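Local coordinates for chorismate synthase (Aquifex aeolicus, PDB 1Q1L), which probably catalyses the anti-1,4-elimination of phosphate from 5-enolpyruvylshikimate-3-phosphate to give chorismate, with reduced FMN as cofactor, at residues I161-F166 with F231-L236; V269-G274 with I317-A322; L33-E38 with G73-S78; E27-N32 with A150-F155. All coordinates share one frame; numbering follows the deposited sequence.

Contact 1 of 4, residues I161-F166 with F231-L236; sequences IKIGSF and FEVFAL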
# COMPACT_ATOMS: atom_id res chain seq x y z
N ILE A 161 -26.58 -4.54 -6.53
CA ILE A 161 -25.57 -5.44 -7.09
C ILE A 161 -25.68 -6.81 -6.42
O ILE A 161 -25.55 -6.95 -5.20
CB ILE A 161 -24.15 -4.84 -6.92
CG1 ILE A 161 -24.00 -3.61 -7.84
CG2 ILE A 161 -23.09 -5.89 -7.23
CD1 ILE A 161 -22.72 -2.82 -7.65
N LYS A 162 -25.93 -7.83 -7.23
CA LYS A 162 -26.09 -9.26 -6.72
C LYS A 162 -24.86 -10.22 -7.20
O LYS A 162 -24.42 -10.21 -8.43
CB LYS A 162 -27.60 -9.91 -7.22
CG LYS A 162 -29.05 -8.88 -6.79
CD LYS A 162 -30.60 -9.51 -7.56
CE LYS A 162 -32.00 -8.32 -7.36
NZ LYS A 162 -31.64 -6.76 -7.96
N ILE A 163 -24.36 -11.01 -6.26
CA ILE A 163 -23.27 -11.92 -6.55
C ILE A 163 -23.78 -13.33 -6.31
O ILE A 163 -24.52 -13.58 -5.36
CB ILE A 163 -22.05 -11.59 -5.66
CG1 ILE A 163 -21.47 -10.25 -6.13
CG2 ILE A 163 -21.05 -12.71 -5.72
CD1 ILE A 163 -20.18 -9.85 -5.49
N GLY A 164 -23.41 -14.25 -7.19
CA GLY A 164 -23.85 -15.62 -7.05
C GLY A 164 -22.90 -16.52 -7.78
O GLY A 164 -21.94 -16.04 -8.39
N SER A 165 -23.16 -17.83 -7.73
CA SER A 165 -22.30 -18.79 -8.40
C SER A 165 -22.96 -20.17 -8.47
O SER A 165 -24.06 -20.38 -7.98
CB SER A 165 -20.97 -18.92 -7.65
OG SER A 165 -21.17 -19.49 -6.37
N PHE A 166 -22.25 -21.10 -9.09
CA PHE A 166 -22.74 -22.47 -9.23
C PHE A 166 -21.65 -23.33 -9.83
O PHE A 166 -20.82 -22.85 -10.59
CB PHE A 166 -24.01 -22.50 -10.10
CG PHE A 166 -23.89 -21.72 -11.38
CD1 PHE A 166 -23.21 -22.25 -12.47
CD2 PHE A 166 -24.41 -20.43 -11.47
CE1 PHE A 166 -23.06 -21.50 -13.64
CE2 PHE A 166 -24.26 -19.68 -12.63
CZ PHE A 166 -23.59 -20.21 -13.71
N PHE A 231 -16.17 -23.89 -11.18
CA PHE A 231 -17.40 -23.16 -10.91
C PHE A 231 -17.34 -21.79 -11.55
O PHE A 231 -16.27 -21.31 -11.95
CB PHE A 231 -17.65 -23.02 -9.41
CG PHE A 231 -16.55 -22.35 -8.66
CD1 PHE A 231 -15.49 -23.09 -8.15
CD2 PHE A 231 -16.57 -20.97 -8.45
CE1 PHE A 231 -14.46 -22.46 -7.44
CE2 PHE A 231 -15.54 -20.34 -7.74
CZ PHE A 231 -14.49 -21.09 -7.23
N GLU A 232 -18.50 -21.16 -11.70
CA GLU A 232 -18.57 -19.84 -12.29
C GLU A 232 -19.18 -18.91 -11.25
O GLU A 232 -20.14 -19.27 -10.57
CB GLU A 232 -19.41 -19.88 -13.57
CG GLU A 232 -18.95 -20.97 -14.55
CD GLU A 232 -19.69 -20.99 -15.87
OE1 GLU A 232 -20.90 -20.68 -15.89
OE2 GLU A 232 -19.06 -21.34 -16.90
N VAL A 233 -18.58 -17.74 -11.11
CA VAL A 233 -19.06 -16.75 -10.16
C VAL A 233 -19.47 -15.55 -10.98
O VAL A 233 -18.79 -15.18 -11.93
CB VAL A 233 -17.94 -16.30 -9.19
CG1 VAL A 233 -18.53 -15.43 -8.08
CG2 VAL A 233 -17.26 -17.51 -8.61
N PHE A 234 -20.59 -14.93 -10.62
CA PHE A 234 -21.04 -13.77 -11.37
C PHE A 234 -21.51 -12.67 -10.43
O PHE A 234 -21.80 -12.91 -9.26
CB PHE A 234 -22.19 -14.16 -12.30
CG PHE A 234 -23.45 -14.57 -11.57
CD1 PHE A 234 -24.36 -13.61 -11.15
CD2 PHE A 234 -23.69 -15.90 -11.27
CE1 PHE A 234 -25.49 -13.98 -10.42
CE2 PHE A 234 -24.82 -16.28 -10.56
CZ PHE A 234 -25.72 -15.31 -10.13
N ALA A 235 -21.58 -11.46 -10.98
CA ALA A 235 -22.06 -10.30 -10.25
C ALA A 235 -22.96 -9.57 -11.24
O ALA A 235 -22.56 -9.32 -12.38
CB ALA A 235 -20.90 -9.40 -9.83
N LEU A 236 -24.17 -9.24 -10.81
CA LEU A 236 -25.14 -8.56 -11.66
C LEU A 236 -25.34 -7.10 -11.29
O LEU A 236 -25.21 -6.72 -10.13
CB LEU A 236 -26.49 -9.28 -11.60
CG LEU A 236 -26.50 -10.77 -11.94
CD1 LEU A 236 -27.91 -11.32 -11.84
CD2 LEU A 236 -25.94 -10.98 -13.33

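Contact 2 of 4, residues V269-G274 with I317-A322; sequences VEIGLG and IVVRVA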
# COMPACT_ATOMS: atom_id res chain seq x y z
N VAL A 269 -8.13 -19.40 -13.74
CA VAL A 269 -9.18 -18.40 -13.70
C VAL A 269 -9.38 -17.77 -15.08
O VAL A 269 -8.42 -17.41 -15.76
CB VAL A 269 -8.86 -17.28 -12.68
CG1 VAL A 269 -7.50 -16.71 -12.97
CG2 VAL A 269 -9.91 -16.18 -12.76
N GLU A 270 -10.63 -17.65 -15.48
CA GLU A 270 -10.96 -17.05 -16.77
C GLU A 270 -12.01 -15.98 -16.55
O GLU A 270 -12.89 -16.14 -15.70
CB GLU A 270 -11.55 -18.08 -17.73
CG GLU A 270 -10.62 -19.20 -18.14
CD GLU A 270 -11.32 -20.21 -19.04
OE1 GLU A 270 -10.96 -20.29 -20.23
OE2 GLU A 270 -12.24 -20.92 -18.56
N ILE A 271 -11.92 -14.90 -17.31
CA ILE A 271 -12.93 -13.85 -17.24
C ILE A 271 -13.75 -14.08 -18.51
O ILE A 271 -13.24 -13.94 -19.62
CB ILE A 271 -12.32 -12.44 -17.28
CG1 ILE A 271 -11.37 -12.23 -16.09
CG2 ILE A 271 -13.44 -11.39 -17.26
CD1 ILE A 271 -12.04 -12.28 -14.73
N GLY A 272 -15.01 -14.44 -18.35
CA GLY A 272 -15.84 -14.69 -19.51
C GLY A 272 -15.46 -15.99 -20.18
O GLY A 272 -15.20 -16.99 -19.51
N LEU A 273 -15.42 -15.98 -21.51
CA LEU A 273 -15.09 -17.17 -22.30
C LEU A 273 -13.71 -17.74 -21.98
O LEU A 273 -13.52 -18.95 -21.97
CB LEU A 273 -15.20 -16.82 -23.79
CG LEU A 273 -15.80 -17.87 -24.74
CD1 LEU A 273 -17.18 -18.30 -24.24
CD2 LEU A 273 -15.91 -17.26 -26.13
N GLY A 274 -12.74 -16.86 -21.74
CA GLY A 274 -11.39 -17.30 -21.39
C GLY A 274 -10.56 -17.99 -22.46
O GLY A 274 -10.37 -17.46 -23.55
N ILE A 317 -20.64 -9.56 -14.64
CA ILE A 317 -19.24 -9.94 -14.45
C ILE A 317 -19.29 -11.46 -14.33
O ILE A 317 -20.04 -12.00 -13.52
CB ILE A 317 -18.64 -9.38 -13.15
CG1 ILE A 317 -18.76 -7.86 -13.14
CG2 ILE A 317 -17.19 -9.83 -13.02
CD1 ILE A 317 -18.11 -7.17 -14.33
N VAL A 318 -18.50 -12.15 -15.15
CA VAL A 318 -18.51 -13.60 -15.10
C VAL A 318 -17.10 -14.13 -15.03
O VAL A 318 -16.27 -13.84 -15.89
CB VAL A 318 -19.21 -14.19 -16.34
CG1 VAL A 318 -19.15 -15.73 -16.30
CG2 VAL A 318 -20.65 -13.72 -16.38
N VAL A 319 -16.85 -14.93 -14.00
CA VAL A 319 -15.53 -15.49 -13.77
C VAL A 319 -15.59 -17.01 -13.65
O VAL A 319 -16.43 -17.54 -12.94
CB VAL A 319 -14.93 -14.92 -12.46
CG1 VAL A 319 -13.48 -15.29 -12.34
CG2 VAL A 319 -15.13 -13.42 -12.42
N ARG A 320 -14.69 -17.69 -14.34
CA ARG A 320 -14.64 -19.16 -14.31
C ARG A 320 -13.42 -19.54 -13.49
O ARG A 320 -12.32 -19.04 -13.73
CB ARG A 320 -14.55 -19.71 -15.74
CG ARG A 320 -15.46 -18.98 -16.73
CD ARG A 320 -15.67 -19.78 -18.01
NE ARG A 320 -16.40 -21.02 -17.76
CZ ARG A 320 -15.86 -22.23 -17.78
NH1 ARG A 320 -14.58 -22.39 -18.06
NH2 ARG A 320 -16.61 -23.29 -17.51
N VAL A 321 -13.61 -20.44 -12.52
CA VAL A 321 -12.54 -20.83 -11.62
C VAL A 321 -12.31 -22.33 -11.53
O VAL A 321 -13.25 -23.10 -11.34
CB VAL A 321 -12.86 -20.28 -10.20
CG1 VAL A 321 -11.67 -20.46 -9.28
CG2 VAL A 321 -13.25 -18.80 -10.31
N ALA A 322 -11.04 -22.73 -11.64
CA ALA A 322 -10.67 -24.14 -11.60
C ALA A 322 -9.98 -24.53 -10.30
O ALA A 322 -8.98 -23.93 -9.90
CB ALA A 322 -9.77 -24.46 -12.79

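Contact 3 of 4, residues L33-E38 with G73-S78; sequences LPLSEE and GKTLGS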
# COMPACT_ATOMS: atom_id res chain seq x y z
N LEU A 33 -24.70 1.46 7.36
CA LEU A 33 -25.07 0.29 6.57
C LEU A 33 -25.67 -0.74 7.52
O LEU A 33 -25.01 -1.16 8.47
CB LEU A 33 -23.84 -0.34 5.91
CG LEU A 33 -24.11 -1.70 5.24
CD1 LEU A 33 -24.90 -1.48 3.95
CD2 LEU A 33 -22.79 -2.42 4.94
N PRO A 34 -26.92 -1.15 7.29
CA PRO A 34 -27.51 -2.15 8.20
C PRO A 34 -26.69 -3.43 8.10
O PRO A 34 -26.44 -3.92 7.00
CB PRO A 34 -28.92 -2.33 7.64
CG PRO A 34 -29.21 -1.00 7.00
CD PRO A 34 -27.91 -0.66 6.32
N LEU A 35 -26.26 -3.98 9.23
CA LEU A 35 -25.47 -5.21 9.24
C LEU A 35 -25.77 -6.05 10.47
O LEU A 35 -25.81 -5.54 11.59
CB LEU A 35 -23.97 -4.87 9.21
CG LEU A 35 -22.97 -6.04 9.16
CD1 LEU A 35 -23.12 -6.79 7.84
CD2 LEU A 35 -21.55 -5.51 9.29
N SER A 36 -25.97 -7.35 10.26
CA SER A 36 -26.27 -8.25 11.37
C SER A 36 -25.37 -9.48 11.32
O SER A 36 -24.78 -9.79 10.29
CB SER A 36 -27.73 -8.71 11.29
OG SER A 36 -27.94 -9.49 10.13
N GLU A 37 -25.28 -10.19 12.44
CA GLU A 37 -24.47 -11.40 12.49
C GLU A 37 -25.15 -12.48 11.65
O GLU A 37 -24.47 -13.30 11.02
CB GLU A 37 -24.31 -11.88 13.94
CG GLU A 37 -23.71 -10.83 14.88
CD GLU A 37 -23.36 -11.38 16.25
OE1 GLU A 37 -24.25 -11.98 16.90
OE2 GLU A 37 -22.20 -11.21 16.69
N GLU A 38 -26.48 -12.49 11.62
CA GLU A 38 -27.21 -13.50 10.85
C GLU A 38 -26.83 -13.47 9.37
O GLU A 38 -26.68 -14.51 8.75
CB GLU A 38 -28.72 -13.31 11.01
CG GLU A 38 -29.57 -14.13 10.04
CD GLU A 38 -29.10 -15.58 9.90
OE1 GLU A 38 -28.80 -16.22 10.93
OE2 GLU A 38 -29.05 -16.07 8.75
N GLY A 73 -27.70 -2.18 15.01
CA GLY A 73 -27.90 -2.74 13.68
C GLY A 73 -27.23 -2.04 12.51
O GLY A 73 -27.36 -2.50 11.38
N LYS A 74 -26.52 -0.95 12.77
CA LYS A 74 -25.87 -0.21 11.68
C LYS A 74 -24.38 -0.02 11.90
O LYS A 74 -23.90 0.03 13.04
CB LYS A 74 -26.53 1.16 11.52
CG LYS A 74 -27.98 1.13 11.08
CD LYS A 74 -28.50 2.54 10.88
CE LYS A 74 -29.95 2.54 10.40
NZ LYS A 74 -30.88 1.92 11.40
N THR A 75 -23.63 0.08 10.80
CA THR A 75 -22.19 0.28 10.87
C THR A 75 -21.91 1.69 11.37
O THR A 75 -22.61 2.64 11.02
CB THR A 75 -21.52 0.11 9.48
OG1 THR A 75 -22.13 1.00 8.55
CG2 THR A 75 -21.65 -1.32 8.98
N LEU A 76 -20.88 1.83 12.20
CA LEU A 76 -20.50 3.13 12.75
C LEU A 76 -19.57 3.85 11.79
O LEU A 76 -19.54 5.09 11.74
CB LEU A 76 -19.80 2.93 14.09
CG LEU A 76 -20.66 2.32 15.20
CD1 LEU A 76 -19.79 1.88 16.36
CD2 LEU A 76 -21.69 3.35 15.66
N GLY A 77 -18.82 3.07 11.02
CA GLY A 77 -17.86 3.63 10.08
C GLY A 77 -16.47 3.27 10.58
O GLY A 77 -15.47 3.45 9.88
N SER A 78 -16.40 2.78 11.81
CA SER A 78 -15.14 2.38 12.41
C SER A 78 -14.83 0.96 11.95
O SER A 78 -15.69 0.30 11.35
CB SER A 78 -15.24 2.44 13.94
OG SER A 78 -16.33 1.66 14.39

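Contact 4 of 4, residues E27-N32 with A150-F155; sequences EGIPAN and AVCKKF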
# COMPACT_ATOMS: atom_id res chain seq x y z
N GLU A 27 -11.93 -2.73 7.32
CA GLU A 27 -12.03 -1.29 7.45
C GLU A 27 -12.38 -0.62 6.12
O GLU A 27 -11.86 -1.00 5.08
CB GLU A 27 -10.71 -0.72 7.97
CG GLU A 27 -10.77 0.77 8.24
CD GLU A 27 -9.42 1.34 8.63
OE1 GLU A 27 -8.59 1.56 7.73
OE2 GLU A 27 -9.18 1.57 9.84
N GLY A 28 -13.25 0.37 6.17
CA GLY A 28 -13.61 1.08 4.96
C GLY A 28 -15.07 1.04 4.56
O GLY A 28 -15.49 1.83 3.70
N ILE A 29 -15.85 0.13 5.14
CA ILE A 29 -17.27 0.08 4.80
C ILE A 29 -17.91 1.34 5.38
O ILE A 29 -17.71 1.65 6.54
CB ILE A 29 -17.96 -1.16 5.40
CG1 ILE A 29 -17.32 -2.43 4.84
CG2 ILE A 29 -19.45 -1.15 5.04
CD1 ILE A 29 -17.63 -2.69 3.38
N PRO A 30 -18.67 2.08 4.56
CA PRO A 30 -19.30 3.31 5.06
C PRO A 30 -20.20 3.11 6.27
O PRO A 30 -20.67 2.00 6.54
CB PRO A 30 -20.07 3.83 3.85
CG PRO A 30 -19.27 3.29 2.69
CD PRO A 30 -18.97 1.88 3.13
N ALA A 31 -20.45 4.21 6.97
CA ALA A 31 -21.31 4.22 8.15
C ALA A 31 -22.77 4.19 7.74
O ALA A 31 -23.12 4.64 6.64
CB ALA A 31 -21.04 5.47 8.99
N ASN A 32 -23.61 3.67 8.62
CA ASN A 32 -25.05 3.61 8.42
C ASN A 32 -25.54 2.48 7.52
O ASN A 32 -26.64 2.54 6.98
CB ASN A 32 -25.57 4.96 7.91
CG ASN A 32 -25.34 6.10 8.90
OD1 ASN A 32 -25.44 7.28 8.56
ND2 ASN A 32 -25.02 5.74 10.14
N ALA A 150 -19.12 -11.44 3.30
CA ALA A 150 -20.54 -11.30 3.62
C ALA A 150 -20.88 -9.84 3.86
O ALA A 150 -21.95 -9.36 3.48
CB ALA A 150 -20.89 -12.14 4.87
N VAL A 151 -19.96 -9.12 4.50
CA VAL A 151 -20.18 -7.70 4.76
C VAL A 151 -20.17 -6.93 3.44
O VAL A 151 -21.02 -6.06 3.20
CB VAL A 151 -19.08 -7.12 5.71
CG1 VAL A 151 -19.33 -5.65 5.98
CG2 VAL A 151 -19.07 -7.90 7.02
N CYS A 152 -19.22 -7.26 2.58
CA CYS A 152 -19.12 -6.59 1.29
C CYS A 152 -20.35 -6.85 0.43
O CYS A 152 -20.80 -5.97 -0.30
CB CYS A 152 -17.85 -7.03 0.58
SG CYS A 152 -16.37 -6.55 1.51
N LYS A 153 -20.90 -8.06 0.52
CA LYS A 153 -22.10 -8.39 -0.25
C LYS A 153 -23.25 -7.52 0.23
O LYS A 153 -24.01 -6.98 -0.57
CB LYS A 153 -22.49 -9.85 -0.07
CG LYS A 153 -21.66 -10.86 -0.83
CD LYS A 153 -22.30 -12.24 -0.73
CE LYS A 153 -21.52 -13.29 -1.49
NZ LYS A 153 -22.16 -14.63 -1.38
N LYS A 154 -23.40 -7.38 1.55
CA LYS A 154 -24.48 -6.56 2.09
C LYS A 154 -24.33 -5.14 1.54
O LYS A 154 -25.29 -4.52 1.09
CB LYS A 154 -24.44 -6.53 3.62
CG LYS A 154 -25.60 -5.77 4.24
CD LYS A 154 -26.95 -6.31 3.73
CE LYS A 154 -28.12 -5.44 4.17
NZ LYS A 154 -28.26 -5.39 5.66
N PHE A 155 -23.10 -4.64 1.56
CA PHE A 155 -22.81 -3.31 1.04
C PHE A 155 -23.24 -3.18 -0.43
O PHE A 155 -23.93 -2.23 -0.81
CB PHE A 155 -21.31 -3.00 1.17
CG PHE A 155 -20.89 -1.74 0.47
CD1 PHE A 155 -21.30 -0.49 0.94
CD2 PHE A 155 -20.11 -1.80 -0.68
CE1 PHE A 155 -20.95 0.67 0.26
CE2 PHE A 155 -19.75 -0.65 -1.37
CZ PHE A 155 -20.17 0.60 -0.90

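Contact 1 of 4, residues I161-F166 with F231-L236
The ring of Phe234 lies over the backbone of Gly164, its partner on the neighbouring strand: Gly164 CA sits 3.9 Å from the ring centroid as a CH-pi contact, and the carbonyl O of the same glycine approaches that face toward the rim. The two segments are adjacent antiparallel strands in a sheet of the beta-alpha-beta sandwich of chorismate synthase. A CB on Gly164 would clash with Phe234 CZ, so the glycine permits the ring to lie across the strand; the Phe234 chi1 of 67°, with CG between backbone N and carbonyl carbon, turns it that way. Phe166, on the same side, crosses Phe234 at about a right angle, with Phe166 CE2 4.0 Å from Phe234 CE2. At the edge of the Phe166 ring, near its plane, comes Glu232 OE1, 3.2 Å from Phe166 CE1. That oxygen is also hydrogen-bonded to Tyr183, while OE2 forms a salt bridge with Lys181. The aromatic side packs against helix 187-197, through Leu190 and His194 on Phe234. On the other face, Ile163 CG1 meets Ala235 CB at 3.8 Å against helix 356-379, and Ser165 OG bonds to Glu364 of that helix. Six backbone bonds knit the ladder; at Gly164 the pair is reciprocal, Gly164 N to Phe234 O at 2.9 Å and Phe234 N to Gly164 O at 2.8 Å, the latter nearly straight at 173°.

Contact 2 of 4, residues V269-G274 with I317-A322
Glu270 and Arg320 run side by side from a hydrogen-bonded antiparallel pair, both side chains leaving the same face of the sheet. The carboxylate and guanidinium planes stand 70° apart, and the salt bridge uses one oxygen: Arg320 NH1 reaches Glu270 OE2 at 2.8 Å, with that oxygen in the guanidinium plane, while Glu270 OE1 takes the backbone N of Phe275, just past the type II' turn 271-274. A bend at chi3 (66°) brings the guanidinium round to Glu270; separately, Arg320 CD lies 3.2 Å from Gly272 O. On the opposite face, Val319 sits between two neighbours: its CG1 meets Val269 CG2 at 3.7 Å obliquely, and its CG2 lies alongside Ile271 CD1 at 4.0 Å. Ile271 and Val319 touch Ile256 of helix 252-261, and Val269 touches Met261 at its end. Val269 and Glu270 also pair with a strand of the second subunit, extending the sheet across the interface. A leucine in place of Arg320 would probably leave Glu270 without this salt bridge and Glu232 with one cation fewer, Lys181 remaining. With Arg320 NE salt-bridged to Glu232, one guanidinium links acids from strands on either side of its own, which probably offsets the cost of burying them.

Contact 3 of 4, residues L33-E38 with G73-S78
A lone beta bridge between Pro34 and Lys74 ties the loop leading into helix 37-48 to the short strand 74-75 of a two-stranded hairpin. Around it, Leu35 N donates to Gly73 O at 2.8 Å and Thr75 N to Leu33 O at 3.0 Å, the second donor standing above the carbonyl plane. The side chain of Thr75 adds a third link: its OG1 accepts from Leu33 N at 2.9 Å, with an angle of 163° at the hydrogen. That hydroxyl, held between backbone N and carbonyl carbon by a chi1 of 55°, also bonds to Pro30 O, so it joins two points of the same loop. Thr75 CG2 meanwhile packs against Leu33 CB at 3.9 Å and, more loosely, Leu35 CD2. A valine in its place would probably strip Leu33 N and Pro30 O of their shared hydroxyl and loosen the loop's hold on the hairpin. Leu33 touches Phe155 and Leu35 touches Val151, both on helix 142-157, while Gly73, Pro34 and Lys74 form the exposed side. A single bridge with a backbone bond on each side of it is thus what adds the loop to the edge of the small antiparallel hairpin of strands 70-71 and 74-75.

Contact 4 of 4, residues E27-N32 with A150-F155
Ile29 and Phe155 bury the largest areas here, with Pro30 following; together they fit the loop after strand 21-27 onto one side of helix 142-157. Ile29 points its end at the helix between residues one turn apart. With CG1 anti to the carbonyl carbon (chi1 -61°) and a second bend at chi2, its CD1 comes 4.3 Å from Phe155 CB, while its CG1 meets Val151 CG1 at 4.0 Å, the two side chains crossing at a slant. Cys152 SG, at 4.5 Å from Ile29 CD1, marks the margin of this cluster. The ring of Phe155 extends past Ile29 to Pro30, as its CG lies anti to the backbone N (chi1 171°). Proline and phenylalanine stand about at right angles, and Phe155 CE1 touches both Pro30 CD, at 3.7 Å, and Pro30 CG, at 3.9 Å. Val151 and Phe155 are four residues apart, and the helical bond from Phe155 N to Val151 O keeps them on the same side. All five touching residues are buried, and the join is wholly apolar. Pro30 and Phe155 both pack against Leu376 of helix 356-379 and Met384 of helix 384-399, while helix 37-48 meets helix 142-157 through Ile40 on Val151.

How the contacts relate
Along the chain, contact 3 is nested within the loop closed by contact 4, and contacts 1 and 2 follow in turn. Contacts 1 and 2, with centres about 11 Å apart, are neighbouring parts of one antiparallel sheet: strands 229-236 and 317-323 lie side by side. Contacts 3 and 4 touch, their centres about 8 Å apart, and share the loop between strand 21-27 and helix 37-48; both reach the third subunit. Helix 142-157 links the two regions, since it carries half of contact 4 and leads into strand 162-170 of contact 1. Contacts 2 and 3, centres about 32 Å apart, lie on opposite sides of the chain's centre, with helices between, as in a beta-alpha-beta sandwich.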